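Local coordinates for Rv3651-like N-terminal domain-containing protein (Mycobacterium tuberculosis, PDB 4Q6U) that is of unknown function but probably acts as a sensor protein with one GAF-like and two PAS-like domains, at residues Thr10-Thr18 with Ala24-Leu32; Phe144-Leu153 with Thr252-Pro260. All blocks are in the same frame, centred on the assembly; numbering follows the deposited sequence.

Interaction 1: residues Thr10-Thr18 with Ala24-Leu32; sequences THDWLLVET and AVVARGREL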
ATOM      1  N   THR B  10      27.717 -15.075  15.224  1.00 83.98           N
ATOM      2  CA  THR B  10      27.127 -15.033  16.557  1.00 83.58           C
ATOM      3  C   THR B  10      27.840 -14.011  17.441  1.00 88.42           C
ATOM      4  O   THR B  10      27.707 -14.031  18.667  1.00 87.85           O
ATOM      5  CB  THR B  10      27.176 -16.417  17.239  1.00 85.19           C
ATOM      6  N   HIS B  11      28.597 -13.118  16.813  1.00 85.24           N
ATOM      7  CA  HIS B  11      29.382 -12.135  17.549  1.00 76.11           C
ATOM      8  C   HIS B  11      28.580 -10.877  17.851  1.00 64.54           C
ATOM      9  O   HIS B  11      29.034 -10.017  18.602  1.00 62.42           O
ATOM     10  CB  HIS B  11      30.644 -11.764  16.768  1.00 74.60           C
ATOM     11  N   ASP B  12      27.397 -10.769  17.254  1.00 60.46           N
ATOM     12  CA  ASP B  12      26.574  -9.568  17.394  1.00 55.24           C
ATOM     13  C   ASP B  12      25.856  -9.511  18.736  1.00 51.81           C
ATOM     14  O   ASP B  12      25.684 -10.528  19.405  1.00 52.26           O
ATOM     15  CB  ASP B  12      25.541  -9.491  16.268  1.00 57.79           C
ATOM     16  CG  ASP B  12      26.170  -9.264  14.906  1.00 71.91           C
ATOM     17  OD1 ASP B  12      26.554  -8.112  14.612  1.00 64.93           O
ATOM     18  OD2 ASP B  12      26.267 -10.235  14.128  1.00 83.23           O
ATOM     19  N   TRP B  13      25.443  -8.307  19.125  1.00 46.89           N
ATOM     20  CA  TRP B  13      24.556  -8.125  20.264  1.00 46.65           C
ATOM     21  C   TRP B  13      23.155  -8.581  19.881  1.00 55.12           C
ATOM     22  O   TRP B  13      22.654  -8.219  18.822  1.00 44.17           O
ATOM     23  CB  TRP B  13      24.507  -6.659  20.699  1.00 47.59           C
ATOM     24  CG  TRP B  13      25.706  -6.171  21.423  1.00 48.67           C
ATOM     25  CD1 TRP B  13      26.810  -5.574  20.886  1.00 44.19           C
ATOM     26  CD2 TRP B  13      25.920  -6.216  22.839  1.00 54.51           C
ATOM     27  NE1 TRP B  13      27.705  -5.251  21.883  1.00 46.55           N
ATOM     28  CE2 TRP B  13      27.182  -5.640  23.089  1.00 53.36           C
ATOM     29  CE3 TRP B  13      25.169  -6.700  23.916  1.00 47.72           C
ATOM     30  CZ2 TRP B  13      27.710  -5.532  24.379  1.00 48.59           C
ATOM     31  CZ3 TRP B  13      25.696  -6.590  25.196  1.00 54.24           C
ATOM     32  CH2 TRP B  13      26.949  -6.005  25.415  1.00 49.76           C
ATOM     33  N   LEU B  14      22.521  -9.365  20.741  1.00 48.03           N
ATOM     34  CA  LEU B  14      21.122  -9.726  20.542  1.00 47.66           C
ATOM     35  C   LEU B  14      20.209  -8.819  21.364  1.00 45.79           C
ATOM     36  O   LEU B  14      20.370  -8.734  22.580  1.00 46.72           O
ATOM     37  CB  LEU B  14      20.881 -11.183  20.942  1.00 55.34           C
ATOM     38  CG  LEU B  14      21.595 -12.244  20.120  1.00 53.37           C
ATOM     39  CD1 LEU B  14      21.184 -13.618  20.603  1.00 56.71           C
ATOM     40  CD2 LEU B  14      21.254 -12.045  18.645  1.00 51.67           C
ATOM     41  N   LEU B  15      19.246  -8.158  20.723  1.00 48.26           N
ATOM     42  CA  LEU B  15      18.254  -7.409  21.483  1.00 43.23           C
ATOM     43  C   LEU B  15      17.047  -8.297  21.766  1.00 44.31           C
ATOM     44  O   LEU B  15      16.385  -8.790  20.855  1.00 47.70           O
ATOM     45  CB  LEU B  15      17.830  -6.141  20.754  1.00 38.73           C
ATOM     46  CG  LEU B  15      16.843  -5.230  21.500  1.00 40.38           C
ATOM     47  CD1 LEU B  15      17.484  -4.602  22.726  1.00 41.96           C
ATOM     48  CD2 LEU B  15      16.313  -4.144  20.577  1.00 38.59           C
ATOM     49  N   VAL B  16      16.778  -8.501  23.048  1.00 48.25           N
ATOM     50  CA  VAL B  16      15.705  -9.377  23.488  1.00 46.44           C
ATOM     51  C   VAL B  16      14.593  -8.591  24.177  1.00 50.05           C
ATOM     52  O   VAL B  16      14.839  -7.900  25.149  1.00 44.65           O
ATOM     53  CB  VAL B  16      16.240 -10.454  24.451  1.00 49.71           C
ATOM     54  CG1 VAL B  16      15.099 -11.165  25.152  1.00 51.59           C
ATOM     55  CG2 VAL B  16      17.123 -11.438  23.695  1.00 52.96           C
ATOM     56  N   GLU B  17      13.376  -8.701  23.656  1.00 44.55           N
ATOM     57  CA  GLU B  17      12.205  -8.104  24.287  1.00 43.70           C
ATOM     58  C   GLU B  17      11.741  -9.049  25.391  1.00 60.99           C
ATOM     59  O   GLU B  17      11.582 -10.252  25.163  1.00 57.34           O
ATOM     60  CB  GLU B  17      11.100  -7.853  23.251  1.00 43.10           C
ATOM     61  CG  GLU B  17      10.057  -6.801  23.646  1.00 40.65           C
ATOM     62  CD  GLU B  17       8.833  -7.415  24.293  1.00 45.36           C
ATOM     63  OE1 GLU B  17       8.933  -8.543  24.825  1.00 52.10           O
ATOM     64  OE2 GLU B  17       7.766  -6.775  24.263  1.00 47.17           O
ATOM     65  N   THR B  18      11.545  -8.507  26.589  1.00 59.38           N
ATOM     66  CA  THR B  18      11.275  -9.331  27.763  1.00 56.65           C
ATOM     67  C   THR B  18       9.949  -8.995  28.444  1.00 62.67           C
ATOM     68  O   THR B  18       9.827  -9.116  29.661  1.00 62.77           O
ATOM     69  CB  THR B  18      12.404  -9.192  28.811  1.00 59.20           C
ATOM     70  OG1 THR B  18      12.606  -7.808  29.131  1.00 47.56           O
ATOM     71  CG2 THR B  18      13.703  -9.778  28.281  1.00 56.54           C
ATOM     72  N   ALA B  24      12.158 -12.816  23.868  1.00 53.09           N
ATOM     73  CA  ALA B  24      12.076 -13.006  22.426  1.00 55.30           C
ATOM     74  C   ALA B  24      12.962 -12.021  21.668  1.00 50.00           C
ATOM     75  O   ALA B  24      12.903 -10.814  21.895  1.00 47.50           O
ATOM     76  CB  ALA B  24      10.635 -12.884  21.969  1.00 53.36           C
ATOM     77  N   VAL B  25      13.778 -12.548  20.760  1.00 50.80           N
ATOM     78  CA  VAL B  25      14.720 -11.736  20.002  1.00 48.72           C
ATOM     79  C   VAL B  25      13.991 -10.813  19.014  1.00 53.89           C
ATOM     80  O   VAL B  25      13.049 -11.228  18.340  1.00 50.42           O
ATOM     81  CB  VAL B  25      15.729 -12.628  19.240  1.00 50.63           C
ATOM     82  CG1 VAL B  25      16.737 -11.778  18.476  1.00 48.55           C
ATOM     83  CG2 VAL B  25      16.439 -13.577  20.218  1.00 56.12           C
ATOM     84  N   VAL B  26      14.418  -9.554  18.951  1.00 44.30           N
ATOM     85  CA  VAL B  26      13.871  -8.607  17.996  1.00 40.46           C
ATOM     86  C   VAL B  26      14.981  -7.964  17.165  1.00 38.82           C
ATOM     87  O   VAL B  26      14.713  -7.365  16.121  1.00 41.83           O
ATOM     88  CB  VAL B  26      13.044  -7.504  18.694  1.00 39.53           C
ATOM     89  CG1 VAL B  26      11.864  -8.114  19.446  1.00 40.15           C
ATOM     90  CG2 VAL B  26      13.916  -6.717  19.636  1.00 44.09           C
ATOM     91  N   ALA B  27      16.229  -8.109  17.607  1.00 39.74           N
ATOM     92  CA  ALA B  27      17.362  -7.610  16.823  1.00 40.29           C
ATOM     93  C   ALA B  27      18.612  -8.474  16.961  1.00 45.21           C
ATOM     94  O   ALA B  27      19.010  -8.829  18.073  1.00 48.38           O
ATOM     95  CB  ALA B  27      17.686  -6.177  17.213  1.00 39.38           C
ATOM     96  N   ARG B  28      19.214  -8.823  15.826  1.00 44.11           N
ATOM     97  CA  ARG B  28      20.581  -9.347  15.814  1.00 46.01           C
ATOM     98  C   ARG B  28      21.468  -8.247  15.257  1.00 48.73           C
ATOM     99  O   ARG B  28      21.437  -7.965  14.061  1.00 46.87           O
ATOM    100  CB  ARG B  28      20.707 -10.622  14.977  1.00 49.22           C
ATOM    101  CG  ARG B  28      22.113 -11.230  15.024  1.00 48.07           C
ATOM    102  CD  ARG B  28      22.116 -12.728  14.720  1.00 61.92           C
ATOM    103  NE  ARG B  28      21.605 -13.038  13.390  1.00 62.83           N
ATOM    104  CZ  ARG B  28      21.467 -14.273  12.914  1.00 69.91           C
ATOM    105  NH1 ARG B  28      21.802 -15.315  13.663  1.00 70.59           N
ATOM    106  NH2 ARG B  28      20.993 -14.469  11.688  1.00 72.31           N
ATOM    107  N   GLY B  29      22.235  -7.600  16.125  1.00 46.74           N
ATOM    108  CA  GLY B  29      22.886  -6.370  15.725  1.00 47.83           C
ATOM    109  C   GLY B  29      21.772  -5.367  15.473  1.00 43.96           C
ATOM    110  O   GLY B  29      21.055  -5.008  16.398  1.00 39.64           O
ATOM    111  N   ARG B  30      21.598  -4.950  14.222  1.00 38.53           N
ATOM    112  CA  ARG B  30      20.541  -3.996  13.890  1.00 45.36           C
ATOM    113  C   ARG B  30      19.470  -4.600  12.987  1.00 45.93           C
ATOM    114  O   ARG B  30      18.462  -3.949  12.683  1.00 42.14           O
ATOM    115  CB  ARG B  30      21.141  -2.746  13.234  1.00 44.23           C
ATOM    116  CG  ARG B  30      22.053  -1.967  14.171  1.00 43.19           C
ATOM    117  CD  ARG B  30      22.719  -0.777  13.485  1.00 43.53           C
ATOM    118  NE  ARG B  30      23.719  -0.150  14.354  1.00 43.20           N
ATOM    119  CZ  ARG B  30      23.448   0.748  15.295  1.00 44.84           C
ATOM    120  NH1 ARG B  30      22.197   1.139  15.513  1.00 42.19           N
ATOM    121  NH2 ARG B  30      24.430   1.258  16.026  1.00 46.61           N
ATOM    122  N   GLU B  31      19.692  -5.842  12.562  1.00 40.77           N
ATOM    123  CA  GLU B  31      18.756  -6.535  11.692  1.00 41.51           C
ATOM    124  C   GLU B  31      17.546  -6.998  12.497  1.00 42.50           C
ATOM    125  O   GLU B  31      17.694  -7.635  13.528  1.00 37.09           O
ATOM    126  CB  GLU B  31      19.436  -7.722  10.993  1.00 42.70           C
ATOM    127  N   LEU B  32      16.349  -6.664  12.022  1.00 34.78           N
ATOM    128  CA  LEU B  32      15.115  -7.011  12.727  1.00 37.29           C
ATOM    129  C   LEU B  32      14.836  -8.512  12.758  1.00 39.92           C
ATOM    130  O   LEU B  32      15.009  -9.200  11.754  1.00 40.57           O
ATOM    131  CB  LEU B  32      13.922  -6.293  12.083  1.00 35.60           C
ATOM    132  CG  LEU B  32      12.537  -6.638  12.636  1.00 40.42           C
ATOM    133  CD1 LEU B  32      12.399  -6.112  14.060  1.00 43.10           C
ATOM    134  CD2 LEU B  32      11.426  -6.081  11.758  1.00 36.06           C
TER
HETATM  135  O   HOH W   1      21.258  -5.682  19.139  1.00 45.06           O
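The carbonyl oxygen of Leu15 is gripped from two neighbouring residues of strand 24-28: Val26 N donates at 2.8 Å, almost straight (175°), while Ala27 N adds a weak, longer bond of 3.3 Å to Leu15 O. Two amides facing one residue make a classic beta bulge, and the pairing shifts by one between Leu15 and Val16. In return, Leu15 N gives its hydrogen to Ala27 O at 2.7 Å. Beyond the bulge, Glu17 and Ala24 form a hydrogen-bonded pair through both their N and O atoms. The two strands make the first antiparallel hairpin of the N-terminal, GAF-like domain, with strand 88-97 pairing on the far side of strand 14-17. On one face Leu15 packs its CB against Ala27 CB (3.5 Å) and its CD2 against Val26 CG2 (3.6 Å), all buried with Trp214 of strand 206-215 close by. On the other, with CG anti to its backbone N (chi1 -177°), the aliphatic part of Arg28 lies alongside Leu14, CG 3.8 Å from Leu14 CD2, next to Phe41. At the open end of the hairpin Gly29 N donates to Trp13 O at 2.8 Å, and a water donates to both Trp13 O and Gly29 O.

Interaction 2: residues Phe144-Leu153 with Thr252-Pro260; sequences FAEDLPAREL and TLLKWLDQP
The Phe144 ring meets Leu254 at its edge, CD2 to CD2 at 3.9 Å, the two side chains running the same way, and it also stacks with the ring of Trp113. The Trp256 indole has Pro260 CA over the centre of one face, while Ala145 CB approaches Trp256 CD1 obliquely at 3.7 Å. Around the Arg151 guanidinium both partners sit at the edge: NE donates a hydrogen bond to Leu257 O at 2.8 Å, within the guanidinium plane, and NH2 forms a salt bridge of 2.8 Å to Asp258 OD1. That carboxylate is met on its anti side, its plane 87° from the guanidinium, and OD1 also pairs with Arg243. Bends at chi2 and chi3 (68° and 56°) curl the arginine chain around Leu257 O. Its backbone N meanwhile bonds Trp256 O. The Lys255 chain is extended as far as CE and reaches across to the loop, where a bend at chi4 sets NZ to donate to two carbonyls, Pro149 O and Glu152 O, besides a salt bridge to Glu157; the Leu153 side chain crosses that of Lys255 at about a right angle, CD2 touching CE. One water links Phe144 N to Leu253 O, another Ala145 O to Trp256 N. Leu254 and Lys255 both face Leu245 in a classic beta bulge of strand 253-256, an outermost strand of the C-terminal PAS-like sheet, against which the middle PAS-like domain's loop packs: an interface between tandem domains.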
ATOM      1  N   PHE B 144       0.951  11.452  20.289  1.00 24.28           N
ATOM      2  CA  PHE B 144       1.320  10.338  19.417  1.00 25.11           C
ATOM      3  C   PHE B 144       1.804  10.878  18.071  1.00 28.66           C
ATOM      4  O   PHE B 144       2.720  10.328  17.467  1.00 25.79           O
ATOM      5  CB  PHE B 144       0.142   9.375  19.208  1.00 27.44           C
ATOM      6  CG  PHE B 144      -0.327   8.685  20.463  1.00 32.37           C
ATOM      7  CD1 PHE B 144       0.483   8.603  21.587  1.00 29.38           C
ATOM      8  CD2 PHE B 144      -1.594   8.119  20.518  1.00 28.51           C
ATOM      9  CE1 PHE B 144       0.047   7.967  22.745  1.00 31.30           C
ATOM     10  CE2 PHE B 144      -2.039   7.475  21.665  1.00 26.32           C
ATOM     11  CZ  PHE B 144      -1.217   7.395  22.785  1.00 29.00           C
ATOM     12  N   ALA B 145       1.212  11.977  17.613  1.00 29.64           N
ATOM     13  CA  ALA B 145       1.580  12.532  16.307  1.00 25.95           C
ATOM     14  C   ALA B 145       2.994  13.139  16.301  1.00 30.60           C
ATOM     15  O   ALA B 145       3.506  13.510  15.242  1.00 27.92           O
ATOM     16  CB  ALA B 145       0.530  13.593  15.853  1.00 19.96           C
ATOM     17  N   GLU B 146       3.634  13.229  17.473  1.00 28.18           N
ATOM     18  CA  GLU B 146       5.026  13.686  17.542  1.00 25.97           C
ATOM     19  C   GLU B 146       6.012  12.519  17.384  1.00 29.25           C
ATOM     20  O   GLU B 146       7.203  12.725  17.130  1.00 29.13           O
ATOM     21  CB  GLU B 146       5.295  14.430  18.871  1.00 24.32           C
ATOM     22  CG  GLU B 146       4.447  15.706  19.043  1.00 24.15           C
ATOM     23  CD  GLU B 146       4.728  16.463  20.337  1.00 28.82           C
ATOM     24  OE1 GLU B 146       3.944  16.296  21.296  1.00 33.42           O
ATOM     25  OE2 GLU B 146       5.708  17.242  20.392  1.00 30.82           O
ATOM     26  N   ASP B 147       5.518  11.294  17.549  1.00 27.85           N
ATOM     27  CA  ASP B 147       6.350  10.101  17.401  1.00 26.58           C
ATOM     28  C   ASP B 147       6.183   9.482  16.004  1.00 31.98           C
ATOM     29  O   ASP B 147       7.063   8.791  15.515  1.00 38.74           O
ATOM     30  CB  ASP B 147       6.009   9.075  18.485  1.00 26.81           C
ATOM     31  CG  ASP B 147       6.605   9.438  19.837  1.00 32.01           C
ATOM     32  OD1 ASP B 147       7.158  10.555  19.959  1.00 31.45           O
ATOM     33  OD2 ASP B 147       6.528   8.597  20.763  1.00 29.94           O
ATOM     34  N   LEU B 148       5.041   9.723  15.378  1.00 31.89           N
ATOM     35  CA  LEU B 148       4.817   9.263  14.011  1.00 25.37           C
ATOM     36  C   LEU B 148       5.224  10.371  13.048  1.00 28.81           C
ATOM     37  O   LEU B 148       5.099  11.550  13.370  1.00 28.61           O
ATOM     38  CB  LEU B 148       3.354   8.876  13.816  1.00 25.73           C
ATOM     39  CG  LEU B 148       2.873   7.716  14.692  1.00 31.08           C
ATOM     40  CD1 LEU B 148       1.381   7.491  14.508  1.00 21.28           C
ATOM     41  CD2 LEU B 148       3.650   6.443  14.373  1.00 26.63           C
ATOM     42  N   PRO B 149       5.741  10.006  11.865  1.00 27.26           N
ATOM     43  CA  PRO B 149       6.089  11.078  10.934  1.00 28.70           C
ATOM     44  C   PRO B 149       4.845  11.836  10.496  1.00 31.32           C
ATOM     45  O   PRO B 149       3.741  11.297  10.597  1.00 29.41           O
ATOM     46  CB  PRO B 149       6.710  10.332   9.751  1.00 31.02           C
ATOM     47  CG  PRO B 149       7.177   9.048  10.324  1.00 33.48           C
ATOM     48  CD  PRO B 149       6.204   8.687  11.394  1.00 29.73           C
ATOM     49  N   ALA B 150       5.019  13.073  10.049  1.00 32.03           N
ATOM     50  CA  ALA B 150       3.945  13.773   9.360  1.00 29.74           C
ATOM     51  C   ALA B 150       3.985  13.321   7.908  1.00 23.79           C
ATOM     52  O   ALA B 150       5.069  13.081   7.377  1.00 30.46           O
ATOM     53  CB  ALA B 150       4.103  15.276   9.469  1.00 26.32           C
ATOM     54  N   ARG B 151       2.806  13.164   7.308  1.00 27.61           N
ATOM     55  CA  ARG B 151       2.647  12.901   5.865  1.00 26.77           C
ATOM     56  C   ARG B 151       3.122  11.509   5.433  1.00 31.52           C
ATOM     57  O   ARG B 151       2.327  10.723   4.906  1.00 30.70           O
ATOM     58  CB  ARG B 151       3.368  13.999   5.054  1.00 30.72           C
ATOM     59  CG  ARG B 151       3.544  13.737   3.552  1.00 39.20           C
ATOM     60  CD  ARG B 151       2.233  13.753   2.766  1.00 36.70           C
ATOM     61  NE  ARG B 151       1.454  14.988   2.904  1.00 30.38           N
ATOM     62  CZ  ARG B 151       1.540  16.032   2.085  1.00 39.68           C
ATOM     63  NH1 ARG B 151       2.389  16.019   1.069  1.00 38.49           N
ATOM     64  NH2 ARG B 151       0.776  17.102   2.287  1.00 43.77           N
ATOM     65  N   GLU B 152       4.398  11.191   5.658  1.00 30.63           N
ATOM     66  CA  GLU B 152       4.957   9.908   5.214  1.00 27.01           C
ATOM     67  C   GLU B 152       4.362   8.706   5.953  1.00 23.47           C
ATOM     68  O   GLU B 152       4.182   8.740   7.166  1.00 27.77           O
ATOM     69  CB  GLU B 152       6.479   9.902   5.387  1.00 34.27           C
ATOM     70  CG  GLU B 152       7.159  11.163   4.889  1.00 52.39           C
ATOM     71  CD  GLU B 152       7.133  11.283   3.382  1.00 70.53           C
ATOM     72  OE1 GLU B 152       7.235  10.240   2.700  1.00 78.99           O
ATOM     73  OE2 GLU B 152       7.007  12.419   2.879  1.00 77.13           O
ATOM     74  N   LEU B 153       4.110   7.632   5.216  1.00 24.34           N
ATOM     75  CA  LEU B 153       3.497   6.423   5.759  1.00 26.19           C
ATOM     76  C   LEU B 153       4.502   5.272   5.822  1.00 29.55           C
ATOM     77  O   LEU B 153       5.404   5.185   4.997  1.00 34.03           O
ATOM     78  CB  LEU B 153       2.295   6.006   4.898  1.00 30.96           C
ATOM     79  CG  LEU B 153       1.242   7.097   4.668  1.00 28.08           C
ATOM     80  CD1 LEU B 153       0.109   6.530   3.809  1.00 37.90           C
ATOM     81  CD2 LEU B 153       0.711   7.615   5.971  1.00 27.34           C
ATOM     82  N   THR B 252      -8.026  12.389  20.891  1.00 42.78           N
ATOM     83  CA  THR B 252      -6.583  12.227  20.955  1.00 37.32           C
ATOM     84  C   THR B 252      -5.998  12.351  19.549  1.00 35.80           C
ATOM     85  O   THR B 252      -6.499  11.736  18.604  1.00 34.61           O
ATOM     86  CB  THR B 252      -6.194  10.873  21.566  1.00 42.70           C
ATOM     87  OG1 THR B 252      -6.660  10.806  22.918  1.00 46.62           O
ATOM     88  CG2 THR B 252      -4.679  10.684  21.539  1.00 39.33           C
ATOM     89  N   LEU B 253      -4.961  13.167  19.400  1.00 31.78           N
ATOM     90  CA  LEU B 253      -4.319  13.338  18.100  1.00 29.65           C
ATOM     91  C   LEU B 253      -3.373  12.167  17.818  1.00 32.28           C
ATOM     92  O   LEU B 253      -2.513  11.839  18.649  1.00 32.33           O
ATOM     93  CB  LEU B 253      -3.569  14.666  18.062  1.00 31.78           C
ATOM     94  CG  LEU B 253      -2.853  15.052  16.774  1.00 40.66           C
ATOM     95  CD1 LEU B 253      -3.839  15.255  15.630  1.00 36.44           C
ATOM     96  CD2 LEU B 253      -2.041  16.314  17.020  1.00 40.27           C
ATOM     97  N   LEU B 254      -3.535  11.533  16.657  1.00 28.15           N
ATOM     98  CA  LEU B 254      -2.749  10.335  16.329  1.00 28.68           C
ATOM     99  C   LEU B 254      -1.630  10.596  15.328  1.00 30.53           C
ATOM    100  O   LEU B 254      -0.491  10.167  15.533  1.00 25.90           O
ATOM    101  CB  LEU B 254      -3.654   9.238  15.772  1.00 26.17           C
ATOM    102  CG  LEU B 254      -4.870   8.829  16.599  1.00 31.11           C
ATOM    103  CD1 LEU B 254      -5.721   7.860  15.800  1.00 31.00           C
ATOM    104  CD2 LEU B 254      -4.460   8.217  17.945  1.00 34.42           C
ATOM    105  N   LYS B 255      -1.957  11.284  14.236  1.00 23.53           N
ATOM    106  CA  LYS B 255      -1.002  11.465  13.150  1.00 24.63           C
ATOM    107  C   LYS B 255      -1.325  12.673  12.289  1.00 28.01           C
ATOM    108  O   LYS B 255      -2.486  12.910  11.969  1.00 33.59           O
ATOM    109  CB  LYS B 255      -0.964  10.222  12.254  1.00 26.82           C
ATOM    110  CG  LYS B 255       0.093  10.325  11.158  1.00 23.64           C
ATOM    111  CD  LYS B 255       0.083   9.135  10.251  1.00 32.61           C
ATOM    112  CE  LYS B 255       1.118   9.297   9.160  1.00 29.81           C
ATOM    113  NZ  LYS B 255       2.504   8.928   9.583  1.00 29.56           N
ATOM    114  N   TRP B 256      -0.297  13.424  11.908  1.00 26.66           N
ATOM    115  CA  TRP B 256      -0.455  14.492  10.918  1.00 27.88           C
ATOM    116  C   TRP B 256      -0.280  13.915   9.519  1.00 30.73           C
ATOM    117  O   TRP B 256       0.668  13.178   9.274  1.00 23.75           O
ATOM    118  CB  TRP B 256       0.557  15.611  11.139  1.00 24.01           C
ATOM    119  CG  TRP B 256       0.282  16.419  12.371  1.00 27.43           C
ATOM    120  CD1 TRP B 256       0.976  16.386  13.542  1.00 25.86           C
ATOM    121  CD2 TRP B 256      -0.771  17.370  12.550  1.00 30.33           C
ATOM    122  NE1 TRP B 256       0.422  17.269  14.447  1.00 31.85           N
ATOM    123  CE2 TRP B 256      -0.661  17.877  13.861  1.00 27.30           C
ATOM    124  CE3 TRP B 256      -1.805  17.838  11.725  1.00 32.39           C
ATOM    125  CZ2 TRP B 256      -1.532  18.833  14.368  1.00 32.85           C
ATOM    126  CZ3 TRP B 256      -2.676  18.791  12.232  1.00 35.56           C
ATOM    127  CH2 TRP B 256      -2.535  19.278  13.542  1.00 31.48           C
ATOM    128  N   LEU B 257      -1.193  14.256   8.611  1.00 24.83           N
ATOM    129  CA  LEU B 257      -1.137  13.764   7.227  1.00 26.00           C
ATOM    130  C   LEU B 257      -0.535  14.830   6.321  1.00 28.16           C
ATOM    131  O   LEU B 257       0.010  14.545   5.265  1.00 33.94           O
ATOM    132  CB  LEU B 257      -2.528  13.364   6.747  1.00 27.38           C
ATOM    133  CG  LEU B 257      -3.146  12.178   7.484  1.00 35.23           C
ATOM    134  CD1 LEU B 257      -4.528  11.887   6.941  1.00 34.26           C
ATOM    135  CD2 LEU B 257      -2.254  10.940   7.382  1.00 39.45           C
ATOM    136  N   ASP B 258      -0.661  16.077   6.751  1.00 29.06           N
ATOM    137  CA  ASP B 258       0.073  17.186   6.170  1.00 29.15           C
ATOM    138  C   ASP B 258       1.018  17.682   7.250  1.00 34.11           C
ATOM    139  O   ASP B 258       1.260  16.973   8.220  1.00 39.03           O
ATOM    140  CB  ASP B 258      -0.883  18.285   5.716  1.00 33.23           C
ATOM    141  CG  ASP B 258      -1.942  17.762   4.781  1.00 28.20           C
ATOM    142  OD1 ASP B 258      -1.564  17.078   3.808  1.00 29.05           O
ATOM    143  OD2 ASP B 258      -3.144  18.013   5.020  1.00 32.49           O
ATOM    144  N   GLN B 259       1.549  18.887   7.103  1.00 37.57           N
ATOM    145  CA  GLN B 259       2.368  19.449   8.171  1.00 39.08           C
ATOM    146  C   GLN B 259       1.473  19.909   9.323  1.00 42.36           C
ATOM    147  O   GLN B 259       0.312  20.254   9.114  1.00 35.24           O
ATOM    148  CB  GLN B 259       3.226  20.609   7.655  1.00 42.14           C
ATOM    149  CG  GLN B 259       4.341  20.176   6.712  1.00 42.27           C
ATOM    150  CD  GLN B 259       5.062  18.916   7.180  1.00 53.71           C
ATOM    151  OE1 GLN B 259       5.636  18.883   8.266  1.00 61.93           O
ATOM    152  NE2 GLN B 259       5.030  17.867   6.354  1.00 55.22           N
ATOM    153  N   PRO B 260       2.007  19.910  10.555  1.00 41.11           N
ATOM    154  CA  PRO B 260       1.181  20.329  11.695  1.00 34.91           C
ATOM    155  C   PRO B 260       0.668  21.748  11.541  1.00 36.69           C
ATOM    156  O   PRO B 260       1.325  22.580  10.914  1.00 44.22           O
ATOM    157  CB  PRO B 260       2.137  20.231  12.883  1.00 31.39           C
ATOM    158  CG  PRO B 260       3.190  19.268  12.446  1.00 40.63           C
ATOM    159  CD  PRO B 260       3.344  19.453  10.965  1.00 39.06           C
TER
HETATM  160  O   HOH W   2      -1.565  12.001  21.310  1.00 33.36           O
HETATM  161  O   HOH W   3       2.404  12.727  12.776  1.00 26.36           O

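From the N terminus, interaction 1 closes first: a short connection of five residues separates its segments, so it is a local hairpin within the GAF-like domain. Strand 31-37 continues the sheet from there. The chain then completes that domain and enters the middle PAS-like domain, whose loop 144-153 opens interaction 2. Ninety-eight residues, including the rest of the middle domain and the start of the C-terminal one, pass before 252-260 closes it. The two contacts follow in series, neither nested nor crossed, on opposite sides of the chain's centre, their centres about 29 Å apart. Interaction 1 joins neighbouring strands within one domain, whereas interaction 2 ties two domains together.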